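Local coordinates for SusD-like carbohydrate binding protein (Bacteroides vulgatus, PDB 3LEW) that probably binds carbohydrate at the outer membrane as a member of the SusD family, serving nutrient capture in a gut Bacteroides, at residues A[29-34]-A[262-267]; A[182-187]-A[203-208]; A[371-376]-A[398-403]; A[416-421]-A[466-471]. All blocks are in the same frame, centred on the assembly; numbering follows the deposited sequence.

How the contacts relate
Four contacts of one chain illustrate how chemistry follows place in a fold. Contacts 2 and 3 are buried and join helices: contact 2 does so through apolar side chains, without a hydrogen bond, contact 3 with a two-pronged salt bridge amid other charges. Contacts 1 and 4 are partly buried and rely on irregular chain; in contact 1 a loop lies against a helix, in contact 4 two loops meet through a single hydrogen bond. Shared elements knit them together: Trp256 meets residues of segments 29-34 and 203-208, strand 341-345 borders contacts 1 and 3, and helix 81-103 touches segments 29-34 and 466-471. Contacts 3 and 4 approach to about 6 Å between nearest atoms, without touching.

Contact 1 (A[29-34]-A[262-267])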
# COMPACT_ATOMS: atom_id res chain seq x y z
N GLY A 29 16.46 -9.32 5.88
CA GLY A 29 15.78 -8.04 5.97
C GLY A 29 14.40 -8.06 5.32
O GLY A 29 13.42 -7.55 5.86
N TRP A 30 14.34 -8.63 4.11
CA TRP A 30 13.08 -8.72 3.36
C TRP A 30 12.07 -9.55 4.17
O TRP A 30 10.91 -9.14 4.38
CB TRP A 30 13.30 -9.35 1.98
CG TRP A 30 11.98 -9.50 1.25
CD1 TRP A 30 11.25 -10.63 1.12
CD2 TRP A 30 11.22 -8.45 0.68
NE1 TRP A 30 10.08 -10.37 0.45
CE2 TRP A 30 10.03 -9.03 0.16
CE3 TRP A 30 11.43 -7.06 0.53
CZ2 TRP A 30 9.05 -8.26 -0.50
CZ3 TRP A 30 10.47 -6.31 -0.11
CH2 TRP A 30 9.28 -6.92 -0.62
N ASN A 31 12.50 -10.73 4.61
CA ASN A 31 11.69 -11.62 5.44
C ASN A 31 11.18 -10.88 6.68
O ASN A 31 10.01 -10.94 7.05
CB ASN A 31 12.51 -12.84 5.88
CG ASN A 31 11.63 -13.99 6.35
OD1 ASN A 31 11.01 -14.68 5.53
ND2 ASN A 31 11.59 -14.22 7.65
N TYR A 32 12.09 -10.17 7.36
CA TYR A 32 11.68 -9.44 8.55
C TYR A 32 10.61 -8.40 8.24
O TYR A 32 9.65 -8.27 9.02
CB TYR A 32 12.92 -8.74 9.19
CG TYR A 32 12.66 -8.15 10.54
CD1 TYR A 32 12.61 -8.96 11.66
CD2 TYR A 32 12.53 -6.80 10.71
CE1 TYR A 32 12.36 -8.42 12.93
CE2 TYR A 32 12.28 -6.26 11.97
CZ TYR A 32 12.20 -7.08 13.06
OH TYR A 32 11.97 -6.52 14.32
N LEU A 33 10.77 -7.67 7.12
CA LEU A 33 9.81 -6.65 6.72
C LEU A 33 8.43 -7.24 6.52
O LEU A 33 7.45 -6.65 6.94
CB LEU A 33 10.27 -6.01 5.42
CG LEU A 33 9.41 -4.96 4.81
CD1 LEU A 33 9.24 -3.79 5.79
CD2 LEU A 33 10.00 -4.46 3.44
N MSE A 34 8.40 -8.40 5.86
CA MSE A 34 7.13 -9.02 5.44
C MSE A 34 6.45 -9.90 6.45
O MSE A 34 5.17 -9.99 6.48
CB MSE A 34 7.33 -9.76 4.13
CG MSE A 34 7.73 -8.89 2.96
SE MSE A 34 6.33 -7.55 2.50
CE MSE A 34 4.75 -8.53 2.43
N ASN A 262 3.98 -23.09 3.70
CA ASN A 262 3.81 -23.57 5.07
C ASN A 262 4.98 -23.18 5.96
O ASN A 262 4.77 -22.93 7.15
CB ASN A 262 3.60 -25.07 5.12
CG ASN A 262 3.07 -25.55 6.49
OD1 ASN A 262 2.14 -24.96 7.09
ND2 ASN A 262 3.67 -26.61 6.97
N ASP A 263 6.18 -23.04 5.38
CA ASP A 263 7.42 -22.62 6.04
C ASP A 263 7.52 -21.11 6.28
O ASP A 263 8.31 -20.63 7.08
CB ASP A 263 8.59 -23.00 5.11
CG ASP A 263 8.38 -24.34 4.42
OD1 ASP A 263 8.42 -25.38 5.12
OD2 ASP A 263 8.17 -24.36 3.18
N GLN A 264 6.78 -20.35 5.50
CA GLN A 264 6.85 -18.90 5.52
C GLN A 264 5.41 -18.39 5.37
O GLN A 264 4.97 -18.08 4.26
CB GLN A 264 7.76 -18.43 4.38
CG GLN A 264 7.81 -16.94 4.08
CD GLN A 264 8.75 -16.66 2.93
OE1 GLN A 264 9.96 -16.82 3.06
NE2 GLN A 264 8.19 -16.29 1.77
N SER A 265 4.69 -18.36 6.48
CA SER A 265 3.23 -18.19 6.45
C SER A 265 2.67 -17.09 7.35
O SER A 265 1.43 -16.96 7.45
CB SER A 265 2.53 -19.50 6.81
OG SER A 265 2.85 -19.88 8.13
N ASN A 266 3.52 -16.28 7.96
CA ASN A 266 2.99 -15.24 8.85
C ASN A 266 2.20 -14.18 8.11
O ASN A 266 1.12 -13.76 8.59
CB ASN A 266 4.09 -14.54 9.65
CG ASN A 266 4.82 -15.45 10.63
OD1 ASN A 266 4.47 -16.61 10.86
ND2 ASN A 266 5.87 -14.87 11.26
N ALA A 267 2.68 -13.71 6.95
CA ALA A 267 2.01 -12.64 6.26
C ALA A 267 0.58 -13.02 5.87
O ALA A 267 -0.29 -12.14 5.83
CB ALA A 267 2.81 -12.17 5.00
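Met34 and Ala267 make the inner half of this contact, and they do so through an unequal pairing: a backbone carbonyl on one side, a methyl group on the other. Ala267 CB lies 3.5 Å from Met34 O, so a small side chain fits against the main chain near the end of helix 19-35. The long side chain of Met34, deposited as selenomethionine, serves a different surface. Three torsions all near -60° (chi1 -62°) curl it back over its own helix, where its CG sits 3.5 Å above one face of the Trp30 ring, displaced toward the rim. Trp30 in turn belongs to an aromatic group with His198, Trp256 and His258, and Ile341 touches both Met34 and Ala267.

Asn31, one turn earlier, forms the outer half with Gln264. The two side chains run past each other in opposite directions with their amide planes 56° apart, and Asn31 OD1 stands 3.4 Å from Gln264 OE1. Two acceptors cannot bond, so this is mere proximity, and it holds for one of two deposited conformers of Asn31. The other end of the Gln264 amide has a firm use, since NE2 donates to Ala259 O within its own loop.

Hydrogen bonds that tie the loop to the helix come one residue on: the carboxylate of Glu35 accepts from the backbone N of both Asn266 and Ala267, one oxygen to each. A loop between strand 254-258 and helix 271-274 is held to an N-terminal helix, consistent with the SusD family fold, in which a TPR-like helical scaffold carries extended loops.

Contact 2 (A[182-187]-A[203-208]); sequences EEALEL and EVVLGI
Glu182 OE2 is gripped twice, by Lys221 NZ in a salt bridge and by Tyr225 OH in a hydrogen bond, and Tyr225 also touches Leu185 and Leu206, which meet across the two helices. No hydrogen bond crosses between the segments; the side chains that meet are all hydrocarbon. Leu185 places its CG opposite the backbone N (chi1 -169°), which carries CD1 over to Leu206 CD2 at 3.6 Å. Its second branch, CD2, comes within 3.9 Å of the same Leu206 CD2, so that one methyl sits against both arms of the leucine fork.

Val205, one residue before Leu206, sets its CG1 3.8 Å from Leu185 CD1 and equally near the backbone N of Leu185, pressing against the helix surface itself; Ala184 CB, at 4.3 Å from Val205 CG1, lines the side of the same site. Tyr225 comes from helix 219-232, while a bound pentaethylene glycol, probably from the crystallisation liquor, comes about 4 Å from the Leu185 side chain.

The short helix segments run nearly antiparallel, at 159° with axes 9.4 Å apart. Consecutive helices 170-187 and 202-215 thus form an antiparallel pair of the kind that builds TPR-like scaffolds.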
# COMPACT_ATOMS: atom_id res chain seq x y z
N GLU A 182 17.33 5.78 -8.10
CA GLU A 182 17.99 6.12 -9.36
C GLU A 182 19.37 5.48 -9.37
O GLU A 182 19.84 5.06 -10.42
CB GLU A 182 18.09 7.65 -9.59
CG GLU A 182 16.71 8.24 -9.91
CD GLU A 182 16.73 9.72 -10.14
OE1 GLU A 182 17.63 10.41 -9.57
OE2 GLU A 182 15.87 10.18 -10.92
N GLU A 183 20.04 5.45 -8.21
CA GLU A 183 21.34 4.74 -8.13
C GLU A 183 21.19 3.23 -8.38
O GLU A 183 21.99 2.63 -9.09
CB GLU A 183 21.97 4.97 -6.77
CG GLU A 183 22.60 6.32 -6.70
CD GLU A 183 23.36 6.63 -5.40
OE1 GLU A 183 23.50 5.74 -4.51
OE2 GLU A 183 23.83 7.82 -5.29
N ALA A 184 20.13 2.65 -7.81
CA ALA A 184 19.79 1.24 -8.06
C ALA A 184 19.51 0.96 -9.53
O ALA A 184 19.91 -0.09 -10.06
CB ALA A 184 18.61 0.82 -7.22
N LEU A 185 18.78 1.86 -10.17
CA LEU A 185 18.46 1.67 -11.58
C LEU A 185 19.70 1.54 -12.46
O LEU A 185 19.71 0.78 -13.41
CB LEU A 185 17.58 2.80 -12.11
CG LEU A 185 16.95 2.61 -13.49
CD1 LEU A 185 15.91 1.53 -13.42
CD2 LEU A 185 16.31 3.94 -13.96
N GLU A 186 20.74 2.31 -12.17
CA GLU A 186 21.99 2.25 -12.91
C GLU A 186 22.78 0.96 -12.63
O GLU A 186 23.53 0.47 -13.48
CB GLU A 186 22.84 3.47 -12.57
CG GLU A 186 24.18 3.58 -13.30
CD GLU A 186 24.07 3.87 -14.79
OE1 GLU A 186 22.94 4.07 -15.32
OE2 GLU A 186 25.13 3.91 -15.45
N LEU A 187 22.65 0.45 -11.42
CA LEU A 187 23.41 -0.71 -10.95
C LEU A 187 22.82 -2.06 -11.36
O LEU A 187 23.57 -2.99 -11.61
CB LEU A 187 23.56 -0.68 -9.43
CG LEU A 187 24.57 0.33 -8.87
CD1 LEU A 187 24.34 0.62 -7.36
CD2 LEU A 187 26.02 -0.15 -9.16
N GLU A 203 12.87 -3.89 -13.71
CA GLU A 203 11.45 -3.52 -13.78
C GLU A 203 10.88 -3.06 -12.43
O GLU A 203 10.13 -2.07 -12.36
CB GLU A 203 10.63 -4.68 -14.36
CG GLU A 203 9.16 -4.37 -14.40
CD GLU A 203 8.30 -5.45 -15.02
OE1 GLU A 203 8.81 -6.52 -15.33
OE2 GLU A 203 7.09 -5.20 -15.18
N VAL A 204 11.21 -3.79 -11.37
CA VAL A 204 10.75 -3.43 -10.03
C VAL A 204 11.26 -2.05 -9.67
O VAL A 204 10.49 -1.21 -9.21
CB VAL A 204 11.12 -4.47 -8.94
CG1 VAL A 204 10.67 -3.98 -7.52
CG2 VAL A 204 10.51 -5.86 -9.24
N VAL A 205 12.56 -1.78 -9.92
CA VAL A 205 13.11 -0.43 -9.66
C VAL A 205 12.34 0.67 -10.44
O VAL A 205 11.99 1.70 -9.87
CB VAL A 205 14.60 -0.37 -9.93
CG1 VAL A 205 15.13 1.07 -9.69
CG2 VAL A 205 15.38 -1.38 -9.01
N LEU A 206 12.08 0.46 -11.73
CA LEU A 206 11.35 1.43 -12.52
C LEU A 206 9.98 1.68 -11.88
O LEU A 206 9.50 2.82 -11.84
CB LEU A 206 11.16 0.94 -13.97
CG LEU A 206 12.40 0.97 -14.88
CD1 LEU A 206 12.10 0.26 -16.19
CD2 LEU A 206 12.85 2.47 -15.14
N GLY A 207 9.34 0.61 -11.38
CA GLY A 207 8.01 0.76 -10.84
C GLY A 207 8.04 1.55 -9.54
O GLY A 207 7.19 2.46 -9.31
N ILE A 208 8.96 1.18 -8.63
CA ILE A 208 9.01 1.92 -7.35
C ILE A 208 9.42 3.40 -7.59
O ILE A 208 8.90 4.34 -6.94
CB ILE A 208 9.98 1.31 -6.31
CG1 ILE A 208 9.67 -0.17 -6.06
CG2 ILE A 208 9.92 2.15 -4.98
CD1 ILE A 208 10.89 -0.98 -5.45

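Contact 3 (A[371-376]-A[398-403])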
# COMPACT_ATOMS: atom_id res chain seq x y z
N ASP A 371 -7.07 2.50 -21.45
CA ASP A 371 -6.54 1.12 -21.60
C ASP A 371 -6.97 0.27 -20.37
O ASP A 371 -7.41 -0.88 -20.52
CB ASP A 371 -5.00 1.07 -21.66
CG ASP A 371 -4.43 1.60 -22.95
OD1 ASP A 371 -5.11 1.54 -24.02
OD2 ASP A 371 -3.23 2.07 -22.89
N LEU A 372 -6.79 0.83 -19.16
CA LEU A 372 -7.15 0.11 -17.95
C LEU A 372 -8.67 -0.06 -17.90
O LEU A 372 -9.17 -1.15 -17.64
CB LEU A 372 -6.68 0.85 -16.71
CG LEU A 372 -7.05 0.26 -15.36
CD1 LEU A 372 -6.62 -1.23 -15.21
CD2 LEU A 372 -6.42 1.14 -14.24
N LYS A 373 -9.40 1.01 -18.17
CA LYS A 373 -10.86 0.92 -18.16
C LYS A 373 -11.38 -0.18 -19.13
O LYS A 373 -12.22 -1.02 -18.74
CB LYS A 373 -11.49 2.28 -18.43
CG LYS A 373 -11.40 3.28 -17.29
CD LYS A 373 -11.99 4.65 -17.71
CE LYS A 373 -12.03 5.71 -16.59
NZ LYS A 373 -12.80 5.24 -15.39
N THR A 374 -10.91 -0.15 -20.37
CA THR A 374 -11.24 -1.15 -21.35
C THR A 374 -10.96 -2.58 -20.84
O THR A 374 -11.80 -3.51 -21.02
CB THR A 374 -10.49 -0.91 -22.68
OG1 THR A 374 -10.93 0.35 -23.22
CG2 THR A 374 -10.80 -2.05 -23.71
N ALA A 375 -9.80 -2.78 -20.24
CA ALA A 375 -9.40 -4.09 -19.78
C ALA A 375 -10.40 -4.62 -18.74
O ALA A 375 -10.68 -5.85 -18.69
CB ALA A 375 -7.97 -4.08 -19.21
N ARG A 376 -10.99 -3.72 -17.95
CA ARG A 376 -11.91 -4.16 -16.90
C ARG A 376 -13.39 -4.14 -17.32
O ARG A 376 -14.25 -4.57 -16.57
CB ARG A 376 -11.72 -3.31 -15.66
CG ARG A 376 -10.29 -3.26 -15.12
CD ARG A 376 -9.72 -4.61 -14.73
NE ARG A 376 -8.37 -4.49 -14.21
CZ ARG A 376 -7.35 -5.27 -14.55
NH1 ARG A 376 -7.48 -6.29 -15.41
NH2 ARG A 376 -6.15 -5.01 -14.03
N ARG A 398 -8.07 4.90 -9.46
CA ARG A 398 -7.19 4.30 -8.45
C ARG A 398 -7.98 3.62 -7.31
O ARG A 398 -7.63 2.53 -6.91
CB ARG A 398 -6.25 5.35 -7.82
CG ARG A 398 -5.20 5.87 -8.78
CD ARG A 398 -4.35 6.99 -8.14
NE ARG A 398 -3.63 6.51 -6.99
CZ ARG A 398 -2.42 5.93 -6.99
NH1 ARG A 398 -1.72 5.80 -8.09
NH2 ARG A 398 -1.91 5.48 -5.84
N ARG A 399 -9.00 4.30 -6.76
CA ARG A 399 -9.82 3.73 -5.69
C ARG A 399 -10.52 2.47 -6.16
O ARG A 399 -10.64 1.51 -5.40
CB ARG A 399 -10.85 4.77 -5.21
CG ARG A 399 -10.15 5.92 -4.43
CD ARG A 399 -11.09 7.08 -4.28
NE ARG A 399 -12.31 6.71 -3.57
CZ ARG A 399 -13.39 7.49 -3.52
NH1 ARG A 399 -13.41 8.67 -4.12
NH2 ARG A 399 -14.47 7.11 -2.86
N LYS A 400 -10.96 2.49 -7.40
CA LYS A 400 -11.73 1.37 -7.97
C LYS A 400 -10.82 0.17 -8.24
O LYS A 400 -11.15 -0.94 -7.88
CB LYS A 400 -12.42 1.80 -9.25
CG LYS A 400 -13.56 2.79 -9.04
CD LYS A 400 -13.95 3.44 -10.37
CE LYS A 400 -14.56 2.42 -11.38
NZ LYS A 400 -14.69 3.02 -12.75
N GLU A 401 -9.69 0.42 -8.86
CA GLU A 401 -8.77 -0.67 -9.29
C GLU A 401 -7.91 -1.20 -8.16
O GLU A 401 -7.56 -2.39 -8.17
CB GLU A 401 -7.89 -0.17 -10.45
CG GLU A 401 -6.78 -1.14 -10.95
CD GLU A 401 -7.28 -2.44 -11.56
OE1 GLU A 401 -8.48 -2.54 -11.88
OE2 GLU A 401 -6.45 -3.36 -11.75
N LEU A 402 -7.50 -0.32 -7.24
CA LEU A 402 -6.54 -0.64 -6.18
C LEU A 402 -7.18 -0.86 -4.79
O LEU A 402 -6.47 -0.89 -3.78
CB LEU A 402 -5.44 0.43 -6.08
CG LEU A 402 -4.69 0.65 -7.40
CD1 LEU A 402 -3.74 1.89 -7.28
CD2 LEU A 402 -3.91 -0.59 -7.86
N TRP A 403 -8.49 -1.02 -4.76
CA TRP A 403 -9.23 -1.21 -3.51
C TRP A 403 -8.59 -2.31 -2.68
O TRP A 403 -8.34 -3.41 -3.17
CB TRP A 403 -10.70 -1.58 -3.79
CG TRP A 403 -11.55 -1.67 -2.54
CD1 TRP A 403 -12.35 -0.69 -2.01
CD2 TRP A 403 -11.64 -2.80 -1.62
NE1 TRP A 403 -12.96 -1.14 -0.86
CE2 TRP A 403 -12.53 -2.43 -0.60
CE3 TRP A 403 -11.07 -4.08 -1.58
CZ2 TRP A 403 -12.82 -3.28 0.47
CZ3 TRP A 403 -11.38 -4.91 -0.51
CH2 TRP A 403 -12.26 -4.50 0.47
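Arg376 meets Glu401 side-on, with two nitrogens to two oxygens. NE donates to Glu401 OE1 at 3.0 Å with an N-H...O angle of 158°, and Arg376 NH2 reaches Glu401 OE2 at 2.8 Å. Both oxygens are approached on their syn sides, and the guanidinium and carboxylate planes lie 17° apart, though both nitrogens sit somewhat out of the carboxylate plane. Glu401 turns toward this partner by a bend at its second torsion (chi2 64°), while Leu372 crosses Glu401 at a slant, its CD1 3.9 Å from Glu401 CD.

A second shell fixes both ions. Glu401 OE1 also bridges to Arg302 and OE2 to Arg345, a surrounding of three arginines that would probably favour the ionised carboxylate. Arg376 in turn gives NH2 to Glu253 and NH1 to Tyr301. A methionine in place of Arg376 would probably cost Glu401 its two-nitrogen grip and leave Glu253 and Tyr301 without this partner. Nearby, Lys373 NZ and Lys400 NZ come within 3.9 Å because both form salt bridges to Glu397 OE1, which draws the two amino groups together.

The contact joins the C-terminal parts of helices 365-376 and 387-401. Helix 346-359 flanks it, with Leu351 against Leu372 and Ala347 against Glu401, and strand 341-345 delivers Arg345 from its end.

Contact 4 (A[416-421]-A[466-471])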
# COMPACT_ATOMS: atom_id res chain seq x y z
N GLN A 416 -4.06 15.92 -0.87
CA GLN A 416 -4.75 16.87 0.04
C GLN A 416 -6.26 16.74 -0.09
O GLN A 416 -7.00 17.74 -0.15
CB GLN A 416 -4.26 18.30 -0.14
CG GLN A 416 -2.79 18.47 0.16
CD GLN A 416 -2.35 19.90 0.12
OE1 GLN A 416 -2.82 20.76 0.92
NE2 GLN A 416 -1.48 20.21 -0.83
N GLN A 417 -6.73 15.50 -0.13
CA GLN A 417 -8.14 15.25 -0.24
C GLN A 417 -8.73 14.99 1.12
O GLN A 417 -8.00 14.90 2.11
CB GLN A 417 -8.37 14.08 -1.20
CG GLN A 417 -8.20 14.47 -2.66
CD GLN A 417 -8.45 13.29 -3.56
OE1 GLN A 417 -7.66 12.35 -3.59
NE2 GLN A 417 -9.59 13.32 -4.27
N THR A 418 -10.06 14.93 1.18
CA THR A 418 -10.71 14.52 2.42
C THR A 418 -11.33 13.15 2.29
O THR A 418 -11.77 12.72 1.23
CB THR A 418 -11.77 15.51 2.89
OG1 THR A 418 -12.21 15.13 4.21
CG2 THR A 418 -12.97 15.61 1.89
N VAL A 419 -11.31 12.40 3.39
CA VAL A 419 -12.10 11.19 3.55
C VAL A 419 -13.56 11.54 3.38
O VAL A 419 -13.99 12.57 3.89
CB VAL A 419 -11.92 10.61 4.97
CG1 VAL A 419 -13.03 9.56 5.32
CG2 VAL A 419 -10.54 10.02 5.10
N VAL A 420 -14.33 10.72 2.68
CA VAL A 420 -15.75 10.97 2.48
C VAL A 420 -16.49 9.66 2.83
O VAL A 420 -16.14 8.58 2.33
CB VAL A 420 -16.09 11.36 1.00
CG1 VAL A 420 -17.62 11.51 0.81
CG2 VAL A 420 -15.38 12.66 0.62
N ARG A 421 -17.48 9.78 3.70
CA ARG A 421 -18.26 8.62 4.17
C ARG A 421 -19.72 8.98 4.41
O ARG A 421 -20.04 9.71 5.37
CB ARG A 421 -17.70 8.07 5.48
CG ARG A 421 -16.28 7.47 5.31
CD ARG A 421 -15.80 6.86 6.57
NE ARG A 421 -14.43 6.33 6.42
CZ ARG A 421 -13.74 5.85 7.45
NH1 ARG A 421 -14.26 5.88 8.67
NH2 ARG A 421 -12.51 5.36 7.27
N LYS A 466 -4.54 15.93 11.33
CA LYS A 466 -3.64 15.17 12.21
C LYS A 466 -3.98 13.70 12.26
O LYS A 466 -3.11 12.88 12.47
CB LYS A 466 -3.65 15.76 13.64
CG LYS A 466 -4.89 15.50 14.46
CD LYS A 466 -4.90 16.37 15.74
CE LYS A 466 -6.08 16.00 16.65
NZ LYS A 466 -6.20 16.88 17.88
N TYR A 467 -5.25 13.34 12.07
CA TYR A 467 -5.65 11.95 12.15
C TYR A 467 -5.15 11.07 10.98
O TYR A 467 -5.25 9.85 11.05
CB TYR A 467 -7.16 11.83 12.33
CG TYR A 467 -7.65 12.33 13.66
CD1 TYR A 467 -7.47 11.56 14.81
CD2 TYR A 467 -8.30 13.58 13.80
CE1 TYR A 467 -7.89 12.00 16.05
CE2 TYR A 467 -8.73 14.02 15.03
CZ TYR A 467 -8.52 13.23 16.16
OH TYR A 467 -8.98 13.62 17.39
N TYR A 468 -4.64 11.71 9.92
CA TYR A 468 -4.14 10.97 8.77
C TYR A 468 -2.70 10.50 8.91
O TYR A 468 -2.31 9.62 8.19
CB TYR A 468 -4.24 11.82 7.50
CG TYR A 468 -5.63 12.26 7.09
CD1 TYR A 468 -6.77 11.49 7.38
CD2 TYR A 468 -5.81 13.38 6.27
CE1 TYR A 468 -8.03 11.90 6.98
CE2 TYR A 468 -7.10 13.83 5.88
CZ TYR A 468 -8.20 13.04 6.20
OH TYR A 468 -9.49 13.43 5.82
N LEU A 469 -1.90 11.13 9.77
CA LEU A 469 -0.45 10.83 9.72
C LEU A 469 0.05 9.77 10.66
O LEU A 469 -0.37 9.70 11.84
CB LEU A 469 0.36 12.10 9.95
CG LEU A 469 0.12 13.28 9.03
CD1 LEU A 469 1.13 14.44 9.43
CD2 LEU A 469 0.27 12.87 7.60
N TYR A 470 0.98 8.95 10.17
CA TYR A 470 1.76 8.09 11.07
C TYR A 470 2.69 9.01 11.88
O TYR A 470 2.99 10.15 11.46
CB TYR A 470 2.60 7.08 10.31
CG TYR A 470 1.82 5.90 9.70
CD1 TYR A 470 0.84 6.09 8.74
CD2 TYR A 470 2.18 4.60 10.02
CE1 TYR A 470 0.17 4.97 8.11
CE2 TYR A 470 1.53 3.51 9.44
CZ TYR A 470 0.53 3.70 8.50
OH TYR A 470 -0.06 2.57 7.93
N ARG A 471 3.02 8.58 13.09
CA ARG A 471 3.77 9.37 14.06
C ARG A 471 5.08 8.74 14.51
O ARG A 471 5.19 7.56 14.78
CB ARG A 471 2.89 9.58 15.29
CG ARG A 471 1.57 10.28 14.95
CD ARG A 471 0.74 10.57 16.18
NE ARG A 471 1.38 11.55 17.06
CZ ARG A 471 0.83 12.07 18.15
NH1 ARG A 471 -0.40 11.71 18.53
NH2 ARG A 471 1.52 12.98 18.87
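Tyr468 points its ring at the 416-421 loop and meets Val419 at a slant, hydroxyl foremost. The first torsion swings the ring opposite the carbonyl carbon of its own residue (chi1 -61°), which turns the hydroxyl toward the backbone N-H of Val419. The bond it accepts there is long, 3.2 Å from Val419 N to Tyr468 OH, yet almost straight at 177°. The side chain of Val419 comes in beside it, its CG2 3.7 Å from Tyr468 CE1, so backbone and methyl of one residue hold the phenol's end together. Farther along the other flank, Gln417 O lies 4.0 Å from Tyr468 CE2.

Thr418 OG1 stands 3.6 Å from Tyr468 OH without bonding to it; in the conformer described, it donates to Val419 O. Thr418 and Val419 each have a second deposited conformer, which qualifies these details. Leu409 and Ile412 of helix 408-414 pack against the ring. A phenylalanine at Tyr468 would probably leave the Val419 N-H without this acceptor.

Neither loop has a regular strand here to bond its amides, and a hydroxyl from a buried tyrosine serves one of these loop amides, that of Val419, joining a polar grip to an apolar ring.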